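Local structure of serine-tRNA ligase (Naegleria fowleri, 6BLJ) at residues G65-E70 and K118-Y123; K239-I244 and W350-E355; A289-E294 and I304-M309. The protein probably attaches serine to its cognate tRNA in the cytosol through a seryl-adenylate intermediate, and is held here as a complex with AMP. One frame throughout, in Å; residues are numbered along the deposited sequence. Where two conformers were deposited one is given.

The chain first runs out and back along the N-terminal arm. Contact 1 closes the 47-residue connection toward the far end of that arm, joining helix 38-76 to helix 114-147. The other two contacts come later, in the catalytic body. Contact 2 opens at K239-I244. Before it closes, contact 3 forms within its loop, bringing the A290-L293 turn onto strand 304-313. Contact 2 then closes at helix 348-366, so contact 3 is nested inside it. Contacts 2 and 3 touch, because strands 242-245 and 304-313 are neighbours in one sheet. Contact 1 is remote, with its centre about 62 Å from that of contact 2 and about 55 Å from that of contact 3.

Contact 1 of 3, residues G65-E70 and K118-Y123; sequences GIISKE and KKLSTY
I67 reaches from segment 65-70 of helix 38-76 to the backbone and side chains of L120 and S121. It supplies more than half of the surface buried here. The contact is apolar, and the isoleucine CD1 does most of the touching. This methyl lies 3.8 Å from the S121 CA and equally close to the S121 CB. It also meets the branch of L120, with I67 CD1 3.9 Å from L120 CG. The shorter arm of the isoleucine fills in beside it: I67 CG2 is 4.1 Å from S121 CB. CG1 stands opposite the carbonyl carbon (chi1 -67°), and the extended chi2 carries CD1 forward onto the facing helix. S121 meets it mainly with CA, CB and the backbone N. The CA atoms of I67 and S121 are 6.8 Å apart.

L117 and I124 also touch I67. With L120 and S121 they form a four-residue hole on helix 114-147, consistent with knobs-into-holes packing. The two long helices run antiparallel, as in the coiled-coil arm of seryl-tRNA synthetases, which in relatives grips the long variable arm of the tRNA. The contact lies toward the far end of this arm. F99, in a loop of the connection, packs on I67, while V91 of the short helix 89-93 and V95 of the following loop pack on L120.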
loop_
_atom_site.group_PDB
_atom_site.type_symbol
_atom_site.label_atom_id
_atom_site.label_comp_id
_atom_site.label_asym_id
_atom_site.label_seq_id
_atom_site.Cartn_x
_atom_site.Cartn_y
_atom_site.Cartn_z
ATOM N N GLY A 65 0.856 -39.065 39.342
ATOM C CA GLY A 65 0.265 -39.608 40.554
ATOM C C GLY A 65 0.528 -41.092 40.714
ATOM O O GLY A 65 0.746 -41.575 41.827
ATOM N N ILE A 66 0.492 -41.841 39.608
ATOM C CA ILE A 66 0.770 -43.274 39.683
ATOM C C ILE A 66 2.181 -43.513 40.213
ATOM O O ILE A 66 2.416 -44.429 41.010
ATOM C CB ILE A 66 0.559 -43.934 38.310
ATOM C CG1 ILE A 66 -0.906 -43.801 37.880
ATOM C CG2 ILE A 66 0.999 -45.400 38.347
ATOM C CD1 ILE A 66 -1.187 -44.367 36.517
ATOM N N ILE A 67 3.135 -42.670 39.815
ATOM C CA ILE A 67 4.507 -42.865 40.274
ATOM C C ILE A 67 4.626 -42.481 41.746
ATOM O O ILE A 67 5.219 -43.215 42.548
ATOM C CB ILE A 67 5.494 -42.060 39.405
ATOM C CG1 ILE A 67 5.555 -42.612 37.971
ATOM C CG2 ILE A 67 6.882 -42.069 40.046
ATOM C CD1 ILE A 67 6.352 -41.722 37.004
ATOM N N SER A 68 4.069 -41.324 42.126
ATOM C CA SER A 68 4.248 -40.859 43.502
ATOM C C SER A 68 3.579 -41.792 44.501
ATOM O O SER A 68 4.094 -41.975 45.610
ATOM C CB SER A 68 3.706 -39.435 43.659
ATOM O OG SER A 68 2.453 -39.300 43.022
ATOM N N LYS A 69 2.449 -42.401 44.126
ATOM C CA LYS A 69 1.803 -43.362 45.020
ATOM C C LYS A 69 2.675 -44.598 45.216
ATOM O O LYS A 69 2.811 -45.096 46.342
ATOM C CB LYS A 69 0.424 -43.765 44.492
ATOM C CG LYS A 69 -0.208 -44.915 45.293
ATOM C CD LYS A 69 -1.666 -44.657 45.656
ATOM C CE LYS A 69 -2.254 -45.826 46.453
ATOM N NZ LYS A 69 -1.495 -46.132 47.714
ATOM N N GLU A 70 3.299 -45.084 44.136
ATOM C CA GLU A 70 4.192 -46.232 44.267
ATOM C C GLU A 70 5.404 -45.875 45.109
ATOM O O GLU A 70 5.810 -46.651 45.988
ATOM C CB GLU A 70 4.624 -46.731 42.883
ATOM C CG GLU A 70 5.691 -47.829 42.903
ATOM C CD GLU A 70 5.238 -49.109 43.598
ATOM O OE1 GLU A 70 4.018 -49.296 43.808
ATOM O OE2 GLU A 70 6.114 -49.938 43.927
ATOM N N LYS A 118 11.820 -41.722 40.456
ATOM C CA LYS A 118 11.759 -40.274 40.570
ATOM C C LYS A 118 12.344 -39.614 39.332
ATOM O O LYS A 118 11.860 -38.551 38.920
ATOM C CB LYS A 118 12.497 -39.811 41.832
ATOM C CG LYS A 118 11.986 -40.446 43.124
ATOM C CD LYS A 118 12.432 -39.671 44.352
ATOM C CE LYS A 118 13.041 -40.593 45.390
ATOM N NZ LYS A 118 12.677 -40.162 46.772
ATOM N N LYS A 119 13.338 -40.248 38.698
ATOM C CA LYS A 119 13.854 -39.726 37.432
ATOM C C LYS A 119 12.796 -39.810 36.337
ATOM O O LYS A 119 12.689 -38.918 35.483
ATOM C CB LYS A 119 15.092 -40.508 36.984
ATOM C CG LYS A 119 16.409 -40.157 37.649
ATOM C CD LYS A 119 17.534 -40.879 36.914
ATOM C CE LYS A 119 18.915 -40.401 37.330
ATOM N NZ LYS A 119 19.401 -41.074 38.570
ATOM N N LEU A 120 12.035 -40.905 36.331
ATOM C CA LEU A 120 11.001 -41.092 35.326
ATOM C C LEU A 120 9.941 -40.003 35.428
ATOM O O LEU A 120 9.495 -39.460 34.409
ATOM C CB LEU A 120 10.389 -42.487 35.483
ATOM C CG LEU A 120 9.188 -42.860 34.615
ATOM C CD1 LEU A 120 9.582 -42.727 33.143
ATOM C CD2 LEU A 120 8.709 -44.277 34.934
ATOM N N SER A 121 9.510 -39.681 36.656
ATOM C CA SER A 121 8.499 -38.636 36.835
ATOM C C SER A 121 9.017 -37.293 36.324
ATOM O O SER A 121 8.288 -36.543 35.663
ATOM C CB SER A 121 8.083 -38.546 38.306
ATOM O OG SER A 121 7.016 -37.622 38.489
ATOM N N THR A 122 10.274 -36.971 36.636
ATOM C CA THR A 122 10.887 -35.743 36.137
ATOM C C THR A 122 10.942 -35.741 34.613
ATOM O O THR A 122 10.610 -34.742 33.966
ATOM C CB THR A 122 12.302 -35.610 36.704
ATOM O OG1 THR A 122 12.236 -35.441 38.125
ATOM C CG2 THR A 122 13.029 -34.414 36.067
ATOM N N TYR A 123 11.348 -36.865 34.028
ATOM C CA TYR A 123 11.393 -36.987 32.579
ATOM C C TYR A 123 10.016 -36.759 31.966
ATOM O O TYR A 123 9.866 -35.972 31.021
ATOM C CB TYR A 123 11.944 -38.366 32.210
ATOM C CG TYR A 123 11.896 -38.686 30.739
ATOM C CD1 TYR A 123 12.856 -38.194 29.867
ATOM C CD2 TYR A 123 10.905 -39.513 30.229
ATOM C CE1 TYR A 123 12.814 -38.498 28.512
ATOM C CE2 TYR A 123 10.859 -39.824 28.881
ATOM C CZ TYR A 123 11.815 -39.313 28.029
ATOM O OH TYR A 123 11.770 -39.617 26.687
#

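Contact 2 of 3, residues K239-I244 and W350-E355; sequences KGYMPI and WEMFDE
The Y241 hydroxyl donates a hydrogen bond to E355, with OH 3.0 Å from OE2. The two side chains come from opposite directions, one from segment 239-244 and one from helix 348-366. The donor reaches the anti side of OE2 and lies 26° out of the carboxylate plane. OE2 sits at the edge of the tyrosine ring, near its plane. The ring and carboxylate planes are turned 72° apart, so the two groups do not stack. The tyrosine oxygen also rests against the glutamate stem, with OH 4.1 Å from E355 CG. M352, one turn earlier on the helix, adds a looser touch: its SD is 4.2 Å from Y241 OH. The bend of the methionine chain at chi2 brings the sulfur round toward the tyrosine.

E355 OE2 has a second and stronger partner. It forms a salt bridge with K305 NZ of strand 304-313. One carboxylate oxygen is therefore shared by a phenol and an ammonium group, which probably favours the ionised glutamate. E355 reaches both with an extended chain, its CG anti to the backbone N (chi1 173°).

Further out, the backbone places the tyrosine. G240 has a positive phi and is the C-prime residue of the Schellman motif that ends helix 220-238. The chain then turns into strand 242-245. M242 makes backbone bonds to K305 and C307, which fix this strand parallel to strand 304-313. Q338 and V340 of strand 332-342 pack on Y241, as do M356 and N359 of helix 348-366. The helix thus lies against the sheet, and I244 extends that sheet by an antiparallel ladder into the second subunit.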
loop_
_atom_site.group_PDB
_atom_site.type_symbol
_atom_site.label_atom_id
_atom_site.label_comp_id
_atom_site.label_asym_id
_atom_site.label_seq_id
_atom_site.Cartn_x
_atom_site.Cartn_y
_atom_site.Cartn_z
ATOM N N LYS A 239 -31.625 14.171 21.364
ATOM C CA LYS A 239 -32.123 12.806 21.495
ATOM C C LYS A 239 -31.299 11.989 22.481
ATOM O O LYS A 239 -31.425 10.761 22.516
ATOM C CB LYS A 239 -32.152 12.103 20.136
ATOM C CG LYS A 239 -33.065 12.780 19.111
ATOM C CD LYS A 239 -33.130 11.994 17.811
ATOM C CE LYS A 239 -34.075 12.645 16.827
ATOM N NZ LYS A 239 -35.477 12.297 17.115
ATOM N N GLY A 240 -30.447 12.639 23.268
ATOM C CA GLY A 240 -29.645 11.937 24.248
ATOM C C GLY A 240 -28.353 11.354 23.722
ATOM O O GLY A 240 -27.746 10.522 24.410
ATOM N N TYR A 241 -27.902 11.762 22.537
ATOM C CA TYR A 241 -26.626 11.290 22.007
ATOM C C TYR A 241 -25.518 12.240 22.454
ATOM O O TYR A 241 -25.552 13.432 22.143
ATOM C CB TYR A 241 -26.687 11.159 20.482
ATOM C CG TYR A 241 -27.501 9.962 20.015
ATOM C CD1 TYR A 241 -28.884 9.905 20.230
ATOM C CD2 TYR A 241 -26.899 8.906 19.336
ATOM C CE1 TYR A 241 -29.643 8.808 19.805
ATOM C CE2 TYR A 241 -27.643 7.809 18.898
ATOM C CZ TYR A 241 -29.017 7.767 19.134
ATOM O OH TYR A 241 -29.755 6.680 18.710
ATOM N N MET A 242 -24.550 11.706 23.189
ATOM C CA MET A 242 -23.440 12.499 23.715
ATOM C C MET A 242 -22.504 12.956 22.594
ATOM O O MET A 242 -21.869 12.126 21.938
ATOM C CB MET A 242 -22.676 11.669 24.743
ATOM C CG MET A 242 -21.340 12.240 25.120
ATOM S SD MET A 242 -21.491 13.550 26.328
ATOM C CE MET A 242 -20.910 12.657 27.769
ATOM N N PRO A 243 -22.384 14.260 22.339
ATOM C CA PRO A 243 -21.399 14.709 21.339
ATOM C C PRO A 243 -19.991 14.281 21.734
ATOM O O PRO A 243 -19.612 14.359 22.901
ATOM C CB PRO A 243 -21.545 16.236 21.348
ATOM C CG PRO A 243 -22.924 16.493 21.904
ATOM C CD PRO A 243 -23.177 15.381 22.883
ATOM N N ILE A 244 -19.217 13.810 20.757
ATOM C CA ILE A 244 -17.835 13.418 21.015
ATOM C C ILE A 244 -16.984 13.716 19.785
ATOM O O ILE A 244 -17.276 13.260 18.681
ATOM C CB ILE A 244 -17.721 11.938 21.460
ATOM C CG1 ILE A 244 -16.270 11.554 21.754
ATOM C CG2 ILE A 244 -18.357 10.969 20.450
ATOM C CD1 ILE A 244 -16.142 10.167 22.442
ATOM N N TRP A 350 -31.455 -4.762 18.211
ATOM C CA TRP A 350 -32.339 -4.673 17.047
ATOM C C TRP A 350 -33.341 -3.536 17.193
ATOM O O TRP A 350 -33.680 -2.869 16.206
ATOM C CB TRP A 350 -33.044 -6.022 16.813
ATOM C CG TRP A 350 -32.023 -7.044 16.436
ATOM C CD1 TRP A 350 -31.612 -8.119 17.170
ATOM C CD2 TRP A 350 -31.185 -7.005 15.273
ATOM N NE1 TRP A 350 -30.597 -8.775 16.515
ATOM C CE2 TRP A 350 -30.314 -8.107 15.350
ATOM C CE3 TRP A 350 -31.100 -6.149 14.166
ATOM C CZ2 TRP A 350 -29.371 -8.379 14.362
ATOM C CZ3 TRP A 350 -30.164 -6.423 13.183
ATOM C CH2 TRP A 350 -29.309 -7.524 13.289
ATOM N N GLU A 351 -33.835 -3.297 18.409
ATOM C CA GLU A 351 -34.658 -2.113 18.634
ATOM C C GLU A 351 -33.851 -0.834 18.426
ATOM O O GLU A 351 -34.353 0.148 17.861
ATOM C CB GLU A 351 -35.269 -2.164 20.037
ATOM C CG GLU A 351 -36.263 -3.308 20.208
ATOM C CD GLU A 351 -36.664 -3.539 21.654
ATOM O OE1 GLU A 351 -36.252 -2.750 22.529
ATOM O OE2 GLU A 351 -37.385 -4.522 21.919
ATOM N N MET A 352 -32.589 -0.830 18.850
ATOM C CA MET A 352 -31.760 0.358 18.659
ATOM C C MET A 352 -31.462 0.601 17.178
ATOM O O MET A 352 -31.352 1.757 16.741
ATOM C CB MET A 352 -30.467 0.220 19.471
ATOM C CG MET A 352 -29.610 1.478 19.531
ATOM S SD MET A 352 -30.499 2.873 20.260
ATOM C CE MET A 352 -30.914 2.231 21.888
ATOM N N PHE A 353 -31.304 -0.475 16.403
ATOM C CA PHE A 353 -31.137 -0.359 14.958
ATOM C C PHE A 353 -32.288 0.435 14.341
ATOM O O PHE A 353 -32.068 1.384 13.580
ATOM C CB PHE A 353 -31.044 -1.773 14.353
ATOM C CG PHE A 353 -30.885 -1.806 12.840
ATOM C CD1 PHE A 353 -29.617 -1.827 12.260
ATOM C CD2 PHE A 353 -31.992 -1.844 12.004
ATOM C CE1 PHE A 353 -29.459 -1.869 10.879
ATOM C CE2 PHE A 353 -31.840 -1.884 10.621
ATOM C CZ PHE A 353 -30.574 -1.902 10.059
ATOM N N ASP A 354 -33.529 0.064 14.686
ATOM C CA ASP A 354 -34.703 0.778 14.188
ATOM C C ASP A 354 -34.703 2.235 14.637
ATOM O O ASP A 354 -35.083 3.128 13.868
ATOM C CB ASP A 354 -35.986 0.079 14.668
ATOM C CG ASP A 354 -36.176 -1.297 14.046
ATOM O OD1 ASP A 354 -35.557 -1.573 13.002
ATOM O OD2 ASP A 354 -36.954 -2.097 14.594
ATOM N N GLU A 355 -34.304 2.492 15.888
ATOM C CA GLU A 355 -34.253 3.863 16.387
ATOM C C GLU A 355 -33.246 4.700 15.601
ATOM O O GLU A 355 -33.525 5.855 15.255
ATOM C CB GLU A 355 -33.900 3.877 17.881
ATOM C CG GLU A 355 -33.649 5.290 18.440
ATOM C CD GLU A 355 -33.237 5.316 19.917
ATOM O OE1 GLU A 355 -33.872 4.622 20.740
ATOM O OE2 GLU A 355 -32.253 6.029 20.243
#

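Contact 3 of 3, residues A289-E294 and I304-M309; sequences AAFHLE and IKYCGM
H292 and F291 meet Y306 where the type I beta turn A290-L293, at the end region of helix 285-290, packs on strand 304-313. This strand belongs to the sheet of the class II synthetase core. It runs parallel to strand 242-245 and antiparallel to strand 332-342.

The aromatic contacts dominate. H292 and Y306 come from opposite directions and meet rim to rim. Their centroids are 5.7 Å apart, their planes are inclined at 59°, and neither ring lies over the face of the other. H292 NE2 and CE1 both lie 3.6 Å from Y306 CE2. F291 crosses Y306 at about a right angle and puts its CE2 3.6 Å from Y306 OH. Its CG is anti to the backbone N (chi1 -177°), and F291 CD2 lies over the centre of the imidazole, 3.9 Å above that plane. The histidine is thus covered on one face by its neighbour in the chain and met at its edge by the tyrosine.

The apolar part is smaller, with F291 CE2 4.4 Å from Y306 CZ. I304 CG2 approaches the imidazole, 4.3 Å from H292 NE2. V341 of strand 332-342 packs on both I304 and H292. On the second subunit, F216 meets the F291 ring edge-to-face, so the cluster borders the interface with that subunit.

Polar contacts hold the histidine at both nitrogens. H292 ND1 is hydrogen-bonded to the I288 carbonyl, which helps hold the ring. At the other nitrogen, a weak bond joins H292 NE2 and a water. The same water sits in the plane of the tyrosine ring, its oxygen 2.7 Å from Y306 OH.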
loop_
_atom_site.group_PDB
_atom_site.type_symbol
_atom_site.label_atom_id
_atom_site.label_comp_id
_atom_site.label_asym_id
_atom_site.label_seq_id
_atom_site.Cartn_x
_atom_site.Cartn_y
_atom_site.Cartn_z
ATOM N N ALA A 289 -15.217 3.329 18.716
ATOM C CA ALA A 289 -15.153 1.919 19.090
ATOM C C ALA A 289 -13.937 1.640 19.965
ATOM O O ALA A 289 -14.055 1.032 21.031
ATOM C CB ALA A 289 -15.128 1.037 17.836
ATOM N N ALA A 290 -12.754 2.095 19.536
ATOM C CA ALA A 290 -11.538 1.823 20.302
ATOM C C ALA A 290 -11.595 2.468 21.685
ATOM O O ALA A 290 -11.002 1.950 22.636
ATOM C CB ALA A 290 -10.306 2.312 19.529
ATOM N N PHE A 291 -12.342 3.571 21.813
ATOM C CA PHE A 291 -12.576 4.234 23.095
ATOM C C PHE A 291 -13.100 3.262 24.148
ATOM O O PHE A 291 -12.869 3.461 25.346
ATOM C CB PHE A 291 -13.575 5.386 22.864
ATOM C CG PHE A 291 -13.887 6.235 24.084
ATOM C CD1 PHE A 291 -13.235 7.443 24.290
ATOM C CD2 PHE A 291 -14.892 5.870 24.973
ATOM C CE1 PHE A 291 -13.540 8.250 25.402
ATOM C CE2 PHE A 291 -15.199 6.663 26.071
ATOM C CZ PHE A 291 -14.527 7.853 26.287
ATOM N N HIS A 292 -13.783 2.200 23.726
ATOM C CA HIS A 292 -14.393 1.258 24.656
ATOM C C HIS A 292 -13.531 0.036 24.936
ATOM O O HIS A 292 -13.980 -0.868 25.649
ATOM C CB HIS A 292 -15.771 0.834 24.139
ATOM C CG HIS A 292 -16.753 1.963 24.133
ATOM N ND1 HIS A 292 -16.900 2.815 23.057
ATOM C CD2 HIS A 292 -17.569 2.439 25.104
ATOM C CE1 HIS A 292 -17.797 3.742 23.351
ATOM N NE2 HIS A 292 -18.219 3.535 24.585
ATOM N N LEU A 293 -12.300 0.009 24.423
ATOM C CA LEU A 293 -11.404 -1.124 24.623
ATOM C C LEU A 293 -11.372 -1.564 26.079
ATOM O O LEU A 293 -11.108 -0.761 26.983
ATOM C CB LEU A 293 -9.991 -0.757 24.166
ATOM C CG LEU A 293 -8.921 -1.833 24.389
ATOM C CD1 LEU A 293 -9.161 -3.046 23.507
ATOM C CD2 LEU A 293 -7.520 -1.267 24.156
ATOM N N GLU A 294 -11.653 -2.852 26.293
ATOM C CA GLU A 294 -11.473 -3.516 27.589
ATOM C C GLU A 294 -12.303 -2.888 28.703
ATOM O O GLU A 294 -11.933 -2.948 29.874
ATOM C CB GLU A 294 -9.991 -3.556 27.975
ATOM C CG GLU A 294 -9.231 -4.667 27.238
ATOM C CD GLU A 294 -7.749 -4.383 27.069
ATOM O OE1 GLU A 294 -7.240 -3.473 27.750
ATOM O OE2 GLU A 294 -7.095 -5.059 26.241
ATOM N N ILE A 304 -25.363 3.219 25.678
ATOM C CA ILE A 304 -24.444 4.349 25.575
ATOM C C ILE A 304 -24.583 4.923 24.176
ATOM O O ILE A 304 -24.321 4.228 23.192
ATOM C CB ILE A 304 -22.993 3.924 25.843
ATOM C CG1 ILE A 304 -22.863 3.292 27.227
ATOM C CG2 ILE A 304 -22.054 5.112 25.708
ATOM C CD1 ILE A 304 -21.524 2.661 27.456
ATOM N N LYS A 305 -24.981 6.186 24.079
ATOM C CA LYS A 305 -25.266 6.817 22.796
ATOM C C LYS A 305 -24.293 7.970 22.570
ATOM O O LYS A 305 -24.161 8.851 23.427
ATOM C CB LYS A 305 -26.703 7.332 22.742
ATOM C CG LYS A 305 -27.809 6.275 22.945
ATOM C CD LYS A 305 -29.184 6.952 22.896
ATOM C CE LYS A 305 -30.329 5.971 23.112
ATOM N NZ LYS A 305 -31.646 6.659 23.003
ATOM N N TYR A 306 -23.602 7.952 21.431
ATOM C CA TYR A 306 -22.628 8.983 21.079
ATOM C C TYR A 306 -22.997 9.633 19.757
ATOM O O TYR A 306 -23.492 8.968 18.836
ATOM C CB TYR A 306 -21.210 8.413 20.977
ATOM C CG TYR A 306 -20.545 8.211 22.320
ATOM C CD1 TYR A 306 -20.185 9.297 23.103
ATOM C CD2 TYR A 306 -20.249 6.935 22.791
ATOM C CE1 TYR A 306 -19.571 9.129 24.349
ATOM C CE2 TYR A 306 -19.615 6.754 24.023
ATOM C CZ TYR A 306 -19.284 7.858 24.791
ATOM O OH TYR A 306 -18.672 7.691 26.006
ATOM N N CYS A 307 -22.774 10.941 19.688
ATOM C CA CYS A 307 -22.902 11.743 18.472
ATOM C C CYS A 307 -21.475 12.074 18.047
ATOM O O CYS A 307 -20.899 13.057 18.507
ATOM C CB CYS A 307 -23.739 13.029 18.732
ATOM S SG CYS A 307 -23.621 14.228 17.390
ATOM N N GLY A 308 -20.899 11.236 17.186
ATOM C CA GLY A 308 -19.497 11.388 16.821
ATOM C C GLY A 308 -19.305 12.441 15.745
ATOM O O GLY A 308 -20.097 12.563 14.814
ATOM N N MET A 309 -18.203 13.169 15.857
ATOM C CA MET A 309 -17.904 14.259 14.941
ATOM C C MET A 309 -16.447 14.157 14.528
ATOM O O MET A 309 -15.572 14.101 15.398
ATOM C CB MET A 309 -18.165 15.595 15.646
ATOM C CG MET A 309 -17.730 16.829 14.909
ATOM S SD MET A 309 -17.873 18.241 16.037
ATOM C CE MET A 309 -17.450 19.555 14.880
HETATM O O HOH W 1 -18.373 5.228 27.022
#